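Long-range contacts in putative NADH-depentdent flavin oxidoreductase (Cupriavidus metallidurans, PDB 5OCS), which binds FMN and, as an ene-reductase of the Old Yellow Enzyme family, probably uses NADPH to reduce its substrates: residues 8-13 against 227-232; 19-24 against 48-53; 52-57 against 96-101; 77-82 against 167-172. All blocks are in the same frame, centred on the assembly; numbering follows the deposited sequence.

Contact 1: residues 8-13 against 227-232; sequences YRIGNL and PVWMRV
I10, L13 and P227 meet where the N-terminal hairpin lies over the start of barrel strand 228-233, and the contact is carried almost wholly by apolar groups. The P227 ring is the centre of it. Its CG lies 4.0 Å from L13 CD2, the leucine side chain running across the ring at about a right angle, while I10 CD1 approaches the same CG at 4.3 Å. I10 also reaches further along the strand: with CG1 held between its backbone N and carbonyl carbon (chi1 47°) and the chain extended beyond (chi2 170°), CD1 comes obliquely to the six-membered part of the W229 indole, 4.0 Å from CZ3. The far end of that indole is fixed by a hydrogen bond from NE1 to E176.

Polar groups act within the hairpin, since no hydrogen bond links the two segments. I10 and L13 exchange backbone bonds in both directions, closing a type II' turn in which G11 adopts a positive phi of 59°. G11 packs closely over P227, with its CA 5.1 Å from that of the proline. The carbonyl O of I10 rests on the ring as well, 3.7 Å from P227 CG.

The hairpin of strands 8-10 and 13-15 thus plugs the N-terminal end of the barrel. L13 continues onto A96 and T98 of strand 96-102, W229 also touches T98, and the outward-facing V228 and M230 pack against helices 204-221 and 244-256.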
loop_
_atom_site.group_PDB
_atom_site.type_symbol
_atom_site.label_atom_id
_atom_site.label_comp_id
_atom_site.label_asym_id
_atom_site.label_seq_id
_atom_site.Cartn_x
_atom_site.Cartn_y
_atom_site.Cartn_z
ATOM N N TYR D 8 -9.225 21.070 -7.969
ATOM C CA TYR D 8 -10.591 21.139 -8.435
ATOM C C TYR D 8 -11.472 21.018 -7.210
ATOM O O TYR D 8 -10.951 21.003 -6.083
ATOM C CB TYR D 8 -10.824 20.053 -9.483
ATOM C CG TYR D 8 -12.071 20.214 -10.308
ATOM C CD1 TYR D 8 -12.241 21.290 -11.169
ATOM C CD2 TYR D 8 -13.102 19.286 -10.218
ATOM C CE1 TYR D 8 -13.390 21.422 -11.931
ATOM C CE2 TYR D 8 -14.259 19.426 -10.970
ATOM C CZ TYR D 8 -14.392 20.492 -11.822
ATOM O OH TYR D 8 -15.566 20.587 -12.546
ATOM N N ARG D 9 -12.775 21.021 -7.417
ATOM C CA ARG D 9 -13.771 21.087 -6.370
ATOM C C ARG D 9 -15.051 20.421 -6.876
ATOM O O ARG D 9 -15.424 20.598 -8.051
ATOM C CB ARG D 9 -14.073 22.546 -6.066
ATOM C CG ARG D 9 -14.944 22.777 -4.843
ATOM C CD ARG D 9 -15.261 24.254 -4.581
ATOM N NE ARG D 9 -15.736 24.992 -5.755
ATOM C CZ ARG D 9 -16.921 24.842 -6.360
ATOM N NH1 ARG D 9 -17.821 23.943 -5.946
ATOM N NH2 ARG D 9 -17.207 25.594 -7.422
ATOM N N ILE D 10 -15.703 19.670 -5.995
ATOM C CA ILE D 10 -17.042 19.129 -6.231
ATOM C C ILE D 10 -17.867 19.516 -5.020
ATOM O O ILE D 10 -17.524 19.164 -3.903
ATOM C CB ILE D 10 -17.036 17.612 -6.496
ATOM C CG1 ILE D 10 -16.181 16.849 -5.478
ATOM C CG2 ILE D 10 -16.505 17.343 -7.900
ATOM C CD1 ILE D 10 -16.323 15.342 -5.545
ATOM N N GLY D 11 -18.908 20.320 -5.231
ATOM C CA GLY D 11 -19.624 20.927 -4.130
ATOM C C GLY D 11 -18.680 21.782 -3.313
ATOM O O GLY D 11 -17.967 22.588 -3.865
ATOM N N ASN D 12 -18.616 21.557 -2.019
ATOM C CA ASN D 12 -17.701 22.298 -1.167
ATOM C C ASN D 12 -16.374 21.544 -0.977
ATOM O O ASN D 12 -15.472 22.002 -0.300
ATOM C CB ASN D 12 -18.393 22.636 0.155
ATOM C CG ASN D 12 -19.624 23.544 -0.035
ATOM O OD1 ASN D 12 -20.246 23.558 -1.095
ATOM N ND2 ASN D 12 -19.977 24.297 1.005
ATOM N N LEU D 13 -16.242 20.403 -1.642
ATOM C CA LEU D 13 -15.164 19.494 -1.375
ATOM C C LEU D 13 -14.007 19.800 -2.304
ATOM O O LEU D 13 -14.101 19.591 -3.522
ATOM C CB LEU D 13 -15.684 18.061 -1.556
ATOM C CG LEU D 13 -14.765 16.955 -1.067
ATOM C CD1 LEU D 13 -14.559 17.057 0.437
ATOM C CD2 LEU D 13 -15.358 15.599 -1.441
ATOM N N PRO D 227 -21.031 16.861 -1.092
ATOM C CA PRO D 227 -21.546 16.522 -2.434
ATOM C C PRO D 227 -22.173 15.133 -2.507
ATOM O O PRO D 227 -21.722 14.207 -1.857
ATOM C CB PRO D 227 -20.280 16.579 -3.324
ATOM C CG PRO D 227 -19.159 16.231 -2.376
ATOM C CD PRO D 227 -19.562 16.947 -1.094
ATOM N N VAL D 228 -23.206 15.024 -3.319
ATOM C CA VAL D 228 -23.822 13.769 -3.641
ATOM C C VAL D 228 -23.983 13.789 -5.157
ATOM O O VAL D 228 -24.386 14.816 -5.753
ATOM C CB VAL D 228 -25.194 13.612 -2.969
ATOM C CG1 VAL D 228 -25.917 12.333 -3.440
ATOM C CG2 VAL D 228 -25.063 13.658 -1.488
ATOM N N TRP D 229 -23.698 12.656 -5.785
ATOM C CA TRP D 229 -23.784 12.544 -7.237
ATOM C C TRP D 229 -24.190 11.130 -7.636
ATOM O O TRP D 229 -24.453 10.296 -6.769
ATOM C CB TRP D 229 -22.475 13.002 -7.893
ATOM C CG TRP D 229 -21.290 12.109 -7.689
ATOM C CD1 TRP D 229 -20.868 11.084 -8.485
ATOM C CD2 TRP D 229 -20.350 12.173 -6.613
ATOM N NE1 TRP D 229 -19.738 10.512 -7.967
ATOM C CE2 TRP D 229 -19.404 11.167 -6.817
ATOM C CE3 TRP D 229 -20.246 12.966 -5.479
ATOM C CZ2 TRP D 229 -18.344 10.954 -5.936
ATOM C CZ3 TRP D 229 -19.181 12.766 -4.628
ATOM C CH2 TRP D 229 -18.276 11.760 -4.831
ATOM N N MET D 230 -24.301 10.890 -8.932
ATOM C CA MET D 230 -24.647 9.560 -9.428
ATOM C C MET D 230 -23.656 9.077 -10.451
ATOM O O MET D 230 -23.134 9.853 -11.272
ATOM C CB MET D 230 -26.063 9.554 -10.056
ATOM C CG MET D 230 -26.615 8.162 -10.354
ATOM S SD MET D 230 -28.320 8.200 -10.974
ATOM C CE MET D 230 -29.161 8.637 -9.489
ATOM N N ARG D 231 -23.491 7.756 -10.457
ATOM C CA ARG D 231 -22.724 7.041 -11.452
ATOM C C ARG D 231 -23.693 6.548 -12.501
ATOM O O ARG D 231 -24.666 5.909 -12.144
ATOM C CB ARG D 231 -22.044 5.831 -10.791
ATOM C CG ARG D 231 -21.217 4.950 -11.713
ATOM C CD ARG D 231 -19.996 5.658 -12.268
ATOM N NE ARG D 231 -18.991 4.678 -12.709
ATOM C CZ ARG D 231 -18.091 4.066 -11.938
ATOM N NH1 ARG D 231 -17.944 4.393 -10.667
ATOM N NH2 ARG D 231 -17.295 3.157 -12.484
ATOM N N VAL D 232 -23.417 6.855 -13.782
ATOM C CA VAL D 232 -24.337 6.518 -14.873
ATOM C C VAL D 232 -23.589 5.832 -15.984
ATOM O O VAL D 232 -22.476 6.230 -16.321
ATOM C CB VAL D 232 -25.013 7.784 -15.447
ATOM C CG1 VAL D 232 -25.992 7.420 -16.573
ATOM C CG2 VAL D 232 -25.752 8.572 -14.351
#

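Contact 2: residues 19-24 against 48-53; sequences IAIAPM and SGAGLL
I21 sends CG1 anti to its carbonyl carbon (chi1 -63°) and CD1 onward in an extended chain, which carries this branch back over A50 and S48; the other branch, CG2, turns toward L53. CG1 thereby comes 3.9 Å from A50 CB, and CD1 ends 3.4 Å from S48 OG. The side chains of I21 and L53 meet at a slant, with CG2 4.0 Å from L53 CD1. On the face opposite I21 and L53, A20 CB rests 3.9 Å from L52 CD2. I19 CG2 packs against the methyl of A50, which also receives I21.

The backbones pair in parallel, A20 beside L52 and I21 beside L53. I21 N gives a bond of 2.7 Å to L52 O, and L52 N donates to I19 O at 3.3 Å. A weak bond from G51 N reaches the same oxygen. Just before the strand, S48 OG accepts from A50 N in an ST turn and also bonds to M45 O.

This is the pairing of the first two barrel strands, joined by helix 36-46 in a beta-alpha-beta crossover. Strand 320-323 bonds to A20 from the other flank and closes the barrel, while helix 333-341 packs on I19, S48 and A50.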
loop_
_atom_site.group_PDB
_atom_site.type_symbol
_atom_site.label_atom_id
_atom_site.label_comp_id
_atom_site.label_asym_id
_atom_site.label_seq_id
_atom_site.Cartn_x
_atom_site.Cartn_y
_atom_site.Cartn_z
ATOM N N ILE D 19 -7.523 13.588 -10.272
ATOM C CA ILE D 19 -7.439 12.129 -10.243
ATOM C C ILE D 19 -8.343 11.568 -9.176
ATOM O O ILE D 19 -8.216 11.943 -8.021
ATOM C CB ILE D 19 -5.994 11.624 -10.014
ATOM C CG1 ILE D 19 -5.041 12.150 -11.090
ATOM C CG2 ILE D 19 -5.941 10.105 -10.044
ATOM C CD1 ILE D 19 -3.605 12.103 -10.654
ATOM N N ALA D 20 -9.274 10.692 -9.571
ATOM C CA ALA D 20 -10.131 9.986 -8.618
ATOM C C ALA D 20 -9.803 8.512 -8.663
ATOM O O ALA D 20 -9.579 7.953 -9.759
ATOM C CB ALA D 20 -11.603 10.209 -8.947
ATOM N N ILE D 21 -9.799 7.859 -7.489
ATOM C CA ILE D 21 -9.614 6.434 -7.411
ATOM C C ILE D 21 -10.992 5.826 -7.505
ATOM O O ILE D 21 -11.843 6.113 -6.663
ATOM C CB ILE D 21 -8.894 5.976 -6.129
ATOM C CG1 ILE D 21 -7.504 6.549 -6.098
ATOM C CG2 ILE D 21 -8.810 4.445 -6.066
ATOM C CD1 ILE D 21 -6.857 6.446 -4.758
ATOM N N ALA D 22 -11.194 4.965 -8.513
ATOM C CA ALA D 22 -12.518 4.447 -8.833
ATOM C C ALA D 22 -12.954 3.467 -7.760
ATOM O O ALA D 22 -12.105 2.826 -7.165
ATOM C CB ALA D 22 -12.511 3.731 -10.201
ATOM N N PRO D 23 -14.276 3.371 -7.505
ATOM C CA PRO D 23 -14.752 2.390 -6.532
ATOM C C PRO D 23 -14.537 1.022 -7.142
ATOM O O PRO D 23 -14.949 0.782 -8.331
ATOM C CB PRO D 23 -16.242 2.713 -6.393
ATOM C CG PRO D 23 -16.604 3.381 -7.690
ATOM C CD PRO D 23 -15.381 4.093 -8.166
ATOM N N MET D 24 -13.797 0.183 -6.445
ATOM C CA MET D 24 -13.421 -1.090 -6.981
ATOM C C MET D 24 -13.762 -2.137 -5.944
ATOM O O MET D 24 -13.147 -2.162 -4.892
ATOM C CB MET D 24 -11.929 -1.130 -7.295
ATOM C CG MET D 24 -11.572 -0.379 -8.548
ATOM S SD MET D 24 -9.787 -0.362 -8.864
ATOM C CE MET D 24 -9.228 0.835 -7.676
ATOM N N SER D 48 -1.901 7.610 -2.050
ATOM C CA SER D 48 -1.461 7.641 -3.421
ATOM C C SER D 48 -1.216 9.010 -4.030
ATOM O O SER D 48 -0.682 9.068 -5.129
ATOM C CB SER D 48 -2.475 6.945 -4.294
ATOM O OG SER D 48 -3.677 7.690 -4.312
ATOM N N GLY D 49 -1.648 10.064 -3.339
ATOM C CA GLY D 49 -1.619 11.411 -3.867
ATOM C C GLY D 49 -2.719 11.781 -4.821
ATOM O O GLY D 49 -2.737 12.905 -5.349
ATOM N N ALA D 50 -3.667 10.877 -5.063
ATOM C CA ALA D 50 -4.857 11.240 -5.847
ATOM C C ALA D 50 -5.657 12.277 -5.055
ATOM O O ALA D 50 -5.571 12.377 -3.813
ATOM C CB ALA D 50 -5.721 9.993 -6.078
ATOM N N GLY D 51 -6.513 13.002 -5.761
ATOM C CA GLY D 51 -7.384 13.950 -5.130
ATOM C C GLY D 51 -8.576 13.389 -4.392
ATOM O O GLY D 51 -8.992 13.929 -3.348
ATOM N N LEU D 52 -9.097 12.278 -4.907
ATOM C CA LEU D 52 -10.357 11.751 -4.486
ATOM C C LEU D 52 -10.280 10.214 -4.428
ATOM O O LEU D 52 -9.828 9.541 -5.358
ATOM C CB LEU D 52 -11.417 12.197 -5.491
ATOM C CG LEU D 52 -12.817 11.705 -5.163
ATOM C CD1 LEU D 52 -13.359 12.204 -3.810
ATOM C CD2 LEU D 52 -13.775 12.024 -6.304
ATOM N N LEU D 53 -10.734 9.674 -3.314
ATOM C CA LEU D 53 -10.913 8.234 -3.189
ATOM C C LEU D 53 -12.412 7.962 -3.117
ATOM O O LEU D 53 -13.153 8.617 -2.344
ATOM C CB LEU D 53 -10.236 7.753 -1.907
ATOM C CG LEU D 53 -10.566 6.330 -1.443
ATOM C CD1 LEU D 53 -10.167 5.263 -2.431
ATOM C CD2 LEU D 53 -9.893 6.090 -0.107
#

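Contact 3: residues 52-57 against 96-101; sequences LLIIEA and AVTIQL
L53 and T98 are bound through one carbonyl: L53 O accepts both T98 N and the hydroxyl T98 OG1, each at 2.9 Å. The amide comes almost straight on, whereas the hydroxyl, placed by a chi1 of 61°, arrives tilted 31° from the carbonyl plane. The remaining backbone bonds are L53 N to A96 O, I55 N to T98 O and Q100 N to I55 O, and together they pair strands 52-59 and 96-102 in parallel.

Side-chain packing lines both faces of the sheet. Inside the barrel the L52 side chain crosses that of T98 at about a right angle, with CD1 3.5 Å from T98 CG2, and I54 CG1 lies against the hydroxyl oxygen, 3.4 Å from T98 OG1. On the outer face I55 splits its branches, CD1 reaching V97 CG1 at 3.8 Å while CB and CG2 lie against I99.

At the C-terminal ends a water joins the strands, accepting from A57 N and donating to Q100 OE1 at 2.8 Å. Q100 NE2 bonds to E176, so both ends of the amide are engaged, which should hold its rotation. A57 and Q100 both bind FMN in this protein, and the chemistry is consistent with a flavin-site amide oriented even without cofactor in this chain.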
loop_
_atom_site.group_PDB
_atom_site.type_symbol
_atom_site.label_atom_id
_atom_site.label_comp_id
_atom_site.label_asym_id
_atom_site.label_seq_id
_atom_site.Cartn_x
_atom_site.Cartn_y
_atom_site.Cartn_z
ATOM N N LEU D 52 -9.097 12.278 -4.907
ATOM C CA LEU D 52 -10.357 11.751 -4.486
ATOM C C LEU D 52 -10.280 10.214 -4.428
ATOM O O LEU D 52 -9.828 9.541 -5.358
ATOM C CB LEU D 52 -11.417 12.197 -5.491
ATOM C CG LEU D 52 -12.817 11.705 -5.163
ATOM C CD1 LEU D 52 -13.359 12.204 -3.810
ATOM C CD2 LEU D 52 -13.775 12.024 -6.304
ATOM N N LEU D 53 -10.734 9.674 -3.314
ATOM C CA LEU D 53 -10.913 8.234 -3.189
ATOM C C LEU D 53 -12.412 7.962 -3.117
ATOM O O LEU D 53 -13.153 8.617 -2.344
ATOM C CB LEU D 53 -10.236 7.753 -1.907
ATOM C CG LEU D 53 -10.566 6.330 -1.443
ATOM C CD1 LEU D 53 -10.167 5.263 -2.431
ATOM C CD2 LEU D 53 -9.893 6.090 -0.107
ATOM N N ILE D 54 -12.892 6.992 -3.893
ATOM C CA ILE D 54 -14.267 6.562 -3.820
ATOM C C ILE D 54 -14.238 5.121 -3.376
ATOM O O ILE D 54 -13.749 4.277 -4.139
ATOM C CB ILE D 54 -14.991 6.633 -5.186
ATOM C CG1 ILE D 54 -14.791 8.008 -5.825
ATOM C CG2 ILE D 54 -16.479 6.350 -4.992
ATOM C CD1 ILE D 54 -15.391 8.172 -7.219
ATOM N N ILE D 55 -14.751 4.868 -2.163
ATOM C CA ILE D 55 -14.815 3.542 -1.605
ATOM C C ILE D 55 -15.752 2.680 -2.470
ATOM O O ILE D 55 -16.743 3.199 -3.011
ATOM C CB ILE D 55 -15.249 3.576 -0.115
ATOM C CG1 ILE D 55 -14.127 4.162 0.766
ATOM C CG2 ILE D 55 -15.590 2.186 0.430
ATOM C CD1 ILE D 55 -14.590 4.669 2.114
ATOM N N GLU D 56 -15.427 1.391 -2.568
ATOM C CA GLU D 56 -16.158 0.429 -3.353
ATOM C C GLU D 56 -17.666 0.416 -3.084
ATOM O O GLU D 56 -18.143 0.841 -2.031
ATOM C CB GLU D 56 -15.656 -0.987 -3.068
ATOM C CG GLU D 56 -15.973 -1.503 -1.682
ATOM C CD GLU D 56 -15.189 -2.766 -1.345
ATOM O OE1 GLU D 56 -15.612 -3.874 -1.761
ATOM O OE2 GLU D 56 -14.152 -2.635 -0.667
ATOM N N ALA D 57 -18.379 -0.183 -4.016
ATOM C CA ALA D 57 -19.812 -0.414 -3.879
ATOM C C ALA D 57 -20.165 -0.963 -2.510
ATOM O O ALA D 57 -19.771 -2.098 -2.122
ATOM C CB ALA D 57 -20.308 -1.373 -4.974
ATOM N N ALA D 96 -9.601 13.296 -0.036
ATOM C CA ALA D 96 -11.047 13.333 0.144
ATOM C C ALA D 96 -11.580 11.927 0.022
ATOM O O ALA D 96 -11.233 11.236 -0.920
ATOM C CB ALA D 96 -11.688 14.199 -0.957
ATOM N N VAL D 97 -12.348 11.519 1.007
ATOM C CA VAL D 97 -12.868 10.160 1.092
ATOM C C VAL D 97 -14.357 10.209 0.869
ATOM O O VAL D 97 -15.061 10.838 1.624
ATOM C CB VAL D 97 -12.487 9.489 2.412
ATOM C CG1 VAL D 97 -13.027 8.089 2.452
ATOM C CG2 VAL D 97 -10.975 9.454 2.536
ATOM N N THR D 98 -14.827 9.477 -0.146
ATOM C CA THR D 98 -16.241 9.390 -0.502
ATOM C C THR D 98 -16.607 7.920 -0.642
ATOM O O THR D 98 -15.730 7.039 -0.624
ATOM C CB THR D 98 -16.525 10.145 -1.818
ATOM O OG1 THR D 98 -15.780 9.571 -2.913
ATOM C CG2 THR D 98 -16.097 11.638 -1.629
ATOM N N ILE D 99 -17.882 7.628 -0.839
ATOM C CA ILE D 99 -18.326 6.245 -0.860
ATOM C C ILE D 99 -19.408 6.039 -1.915
ATOM O O ILE D 99 -20.260 6.894 -2.119
ATOM C CB ILE D 99 -18.828 5.786 0.528
ATOM C CG1 ILE D 99 -18.985 4.263 0.591
ATOM C CG2 ILE D 99 -20.114 6.542 0.982
ATOM C CD1 ILE D 99 -19.023 3.760 2.013
ATOM N N GLN D 100 -19.357 4.903 -2.583
ATOM C CA GLN D 100 -20.394 4.494 -3.558
ATOM C C GLN D 100 -21.429 3.642 -2.852
ATOM O O GLN D 100 -21.109 2.573 -2.310
ATOM C CB GLN D 100 -19.754 3.730 -4.713
ATOM C CG GLN D 100 -20.724 3.407 -5.817
ATOM C CD GLN D 100 -20.121 2.490 -6.826
ATOM O OE1 GLN D 100 -19.872 1.313 -6.538
ATOM N NE2 GLN D 100 -19.929 2.994 -8.037
ATOM N N LEU D 101 -22.660 4.148 -2.739
ATOM C CA LEU D 101 -23.726 3.370 -2.152
ATOM C C LEU D 101 -24.430 2.615 -3.283
ATOM O O LEU D 101 -24.701 3.185 -4.356
ATOM C CB LEU D 101 -24.687 4.286 -1.420
ATOM C CG LEU D 101 -24.203 4.959 -0.153
ATOM C CD1 LEU D 101 -25.369 5.745 0.444
ATOM C CD2 LEU D 101 -23.628 3.974 0.874
HETATM O O HOH W 1 -17.778 -0.441 -7.127
#

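Contact 4: residues 77-82 against 167-172; sequences ANEAAL and AARLGI
Two neighbouring helices of the outer layer of the barrel, 76-92 and 150-169, meet here through a salt bridge above a small apolar patch. R169 grips E79 side-on: NE donates to OE2 at 2.8 Å and NH2 to OE1 at 2.9 Å, each oxygen accepting through its syn lone pair. The bonds are close to straight, and the carboxylate and guanidinium planes lie only 9° apart. E79 reaches across with CG anti to its backbone N (chi1 -173°) and the chain extended, while R169 bends at chi3 (58°) to bring its edge round to the carboxylate. OE1 has a second cationic partner in R166, so two arginines would be expected to favour the charged form of E79.

In this TIM barrel, helix 150-169 leads into strand 175-179, and the chain leaves the helix through a Schellman motif at G171, whose phi is positive. The turn lets L170 and I172 both face helix 76-92. L170 CD2 packs beneath the aliphatic part of E79, 3.6 Å from CG, and lies 3.5 Å from E79 O. L170 CD1 touches L82 CD2 at 3.9 Å, those two side chains crossing at about a right angle. Deeper in, I172 CD1 approaches the same L82 methyl at 4.3 Å, and both I172 and L82 continue onto I99 of strand 96-102.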
loop_
_atom_site.group_PDB
_atom_site.type_symbol
_atom_site.label_atom_id
_atom_site.label_comp_id
_atom_site.label_asym_id
_atom_site.label_seq_id
_atom_site.Cartn_x
_atom_site.Cartn_y
_atom_site.Cartn_z
ATOM N N ALA D 77 -22.476 -2.741 13.182
ATOM C CA ALA D 77 -21.190 -3.425 13.094
ATOM C C ALA D 77 -20.499 -2.986 11.817
ATOM O O ALA D 77 -19.310 -2.699 11.811
ATOM C CB ALA D 77 -21.371 -4.918 13.101
ATOM N N ASN D 78 -21.252 -2.959 10.720
ATOM C CA ASN D 78 -20.696 -2.479 9.435
ATOM C C ASN D 78 -20.087 -1.092 9.619
ATOM O O ASN D 78 -18.977 -0.802 9.138
ATOM C CB ASN D 78 -21.768 -2.318 8.345
ATOM C CG ASN D 78 -22.324 -3.596 7.775
ATOM O OD1 ASN D 78 -23.232 -3.481 6.924
ATOM N ND2 ASN D 78 -21.812 -4.788 8.147
ATOM N N GLU D 79 -20.821 -0.249 10.325
ATOM C CA GLU D 79 -20.398 1.150 10.554
ATOM C C GLU D 79 -19.110 1.216 11.366
ATOM O O GLU D 79 -18.166 1.907 10.985
ATOM C CB GLU D 79 -21.489 1.989 11.209
ATOM C CG GLU D 79 -21.152 3.487 11.303
ATOM C CD GLU D 79 -22.327 4.286 11.835
ATOM O OE1 GLU D 79 -23.503 3.770 11.827
ATOM O OE2 GLU D 79 -22.079 5.424 12.298
ATOM N N ALA D 80 -19.067 0.497 12.470
ATOM C CA ALA D 80 -17.864 0.433 13.290
ATOM C C ALA D 80 -16.638 -0.090 12.536
ATOM O O ALA D 80 -15.565 0.470 12.680
ATOM C CB ALA D 80 -18.074 -0.411 14.562
ATOM N N ALA D 81 -16.802 -1.156 11.759
ATOM C CA ALA D 81 -15.686 -1.765 10.993
ATOM C C ALA D 81 -15.126 -0.793 9.961
ATOM O O ALA D 81 -13.918 -0.605 9.846
ATOM C CB ALA D 81 -16.127 -3.062 10.315
ATOM N N LEU D 82 -16.005 -0.124 9.252
ATOM C CA LEU D 82 -15.537 0.905 8.305
ATOM C C LEU D 82 -14.899 2.116 9.009
ATOM O O LEU D 82 -13.886 2.654 8.545
ATOM C CB LEU D 82 -16.677 1.312 7.373
ATOM C CG LEU D 82 -16.351 2.187 6.168
ATOM C CD1 LEU D 82 -15.242 1.632 5.296
ATOM C CD2 LEU D 82 -17.625 2.381 5.356
ATOM N N ALA D 167 -22.920 6.982 6.674
ATOM C CA ALA D 167 -21.744 7.528 5.995
ATOM C C ALA D 167 -21.442 8.943 6.512
ATOM O O ALA D 167 -20.277 9.268 6.769
ATOM C CB ALA D 167 -21.922 7.497 4.485
ATOM N N ALA D 168 -22.463 9.761 6.677
ATOM C CA ALA D 168 -22.275 11.124 7.197
ATOM C C ALA D 168 -21.663 11.076 8.611
ATOM O O ALA D 168 -20.735 11.827 8.921
ATOM C CB ALA D 168 -23.594 11.892 7.191
ATOM N N ARG D 169 -22.186 10.189 9.448
ATOM C CA ARG D 169 -21.701 10.036 10.842
ATOM C C ARG D 169 -20.247 9.538 10.919
ATOM O O ARG D 169 -19.504 9.902 11.815
ATOM C CB ARG D 169 -22.587 9.046 11.573
ATOM C CG ARG D 169 -22.329 8.944 13.059
ATOM C CD ARG D 169 -23.552 8.455 13.804
ATOM N NE ARG D 169 -24.004 7.166 13.313
ATOM C CZ ARG D 169 -25.224 6.656 13.473
ATOM N NH1 ARG D 169 -26.155 7.303 14.154
ATOM N NH2 ARG D 169 -25.509 5.467 12.989
ATOM N N LEU D 170 -19.839 8.777 9.916
ATOM C CA LEU D 170 -18.449 8.349 9.774
ATOM C C LEU D 170 -17.529 9.441 9.280
ATOM O O LEU D 170 -16.312 9.243 9.228
ATOM C CB LEU D 170 -18.388 7.133 8.813
ATOM C CG LEU D 170 -18.933 5.806 9.341
ATOM C CD1 LEU D 170 -18.859 4.669 8.315
ATOM C CD2 LEU D 170 -18.175 5.371 10.563
ATOM N N GLY D 171 -18.077 10.586 8.886
ATOM C CA GLY D 171 -17.263 11.650 8.364
ATOM C C GLY D 171 -16.901 11.415 6.902
ATOM O O GLY D 171 -16.039 12.111 6.371
ATOM N N ILE D 172 -17.607 10.521 6.195
ATOM C CA ILE D 172 -17.384 10.388 4.740
ATOM C C ILE D 172 -17.854 11.703 4.084
ATOM O O ILE D 172 -18.867 12.294 4.496
ATOM C CB ILE D 172 -18.097 9.147 4.219
ATOM C CG1 ILE D 172 -17.470 7.920 4.855
ATOM C CG2 ILE D 172 -18.022 9.069 2.724
ATOM C CD1 ILE D 172 -18.103 6.597 4.546
#

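All four contacts belong to one TIM barrel. Contacts 2 and 3 lie side by side, centres about 8 Å apart, and share L52 and L53 of strand 52-59, so they join the first three barrel strands in sequence. Contact 1 brings the N-terminal hairpin to strand 228-233 and encloses the other three along the chain; its centre is about 11 Å from that of contact 3, which it touches through L13, W229 and R231. Contact 4 lies in the helical layer, its centre about 12 Å from that of contact 3, reaching it where L82 and I172 meet I99. P23, A57, Q100 and R231, from contacts 1 to 3, all belong to the FMN site, whereas contact 4 holds none of its residues.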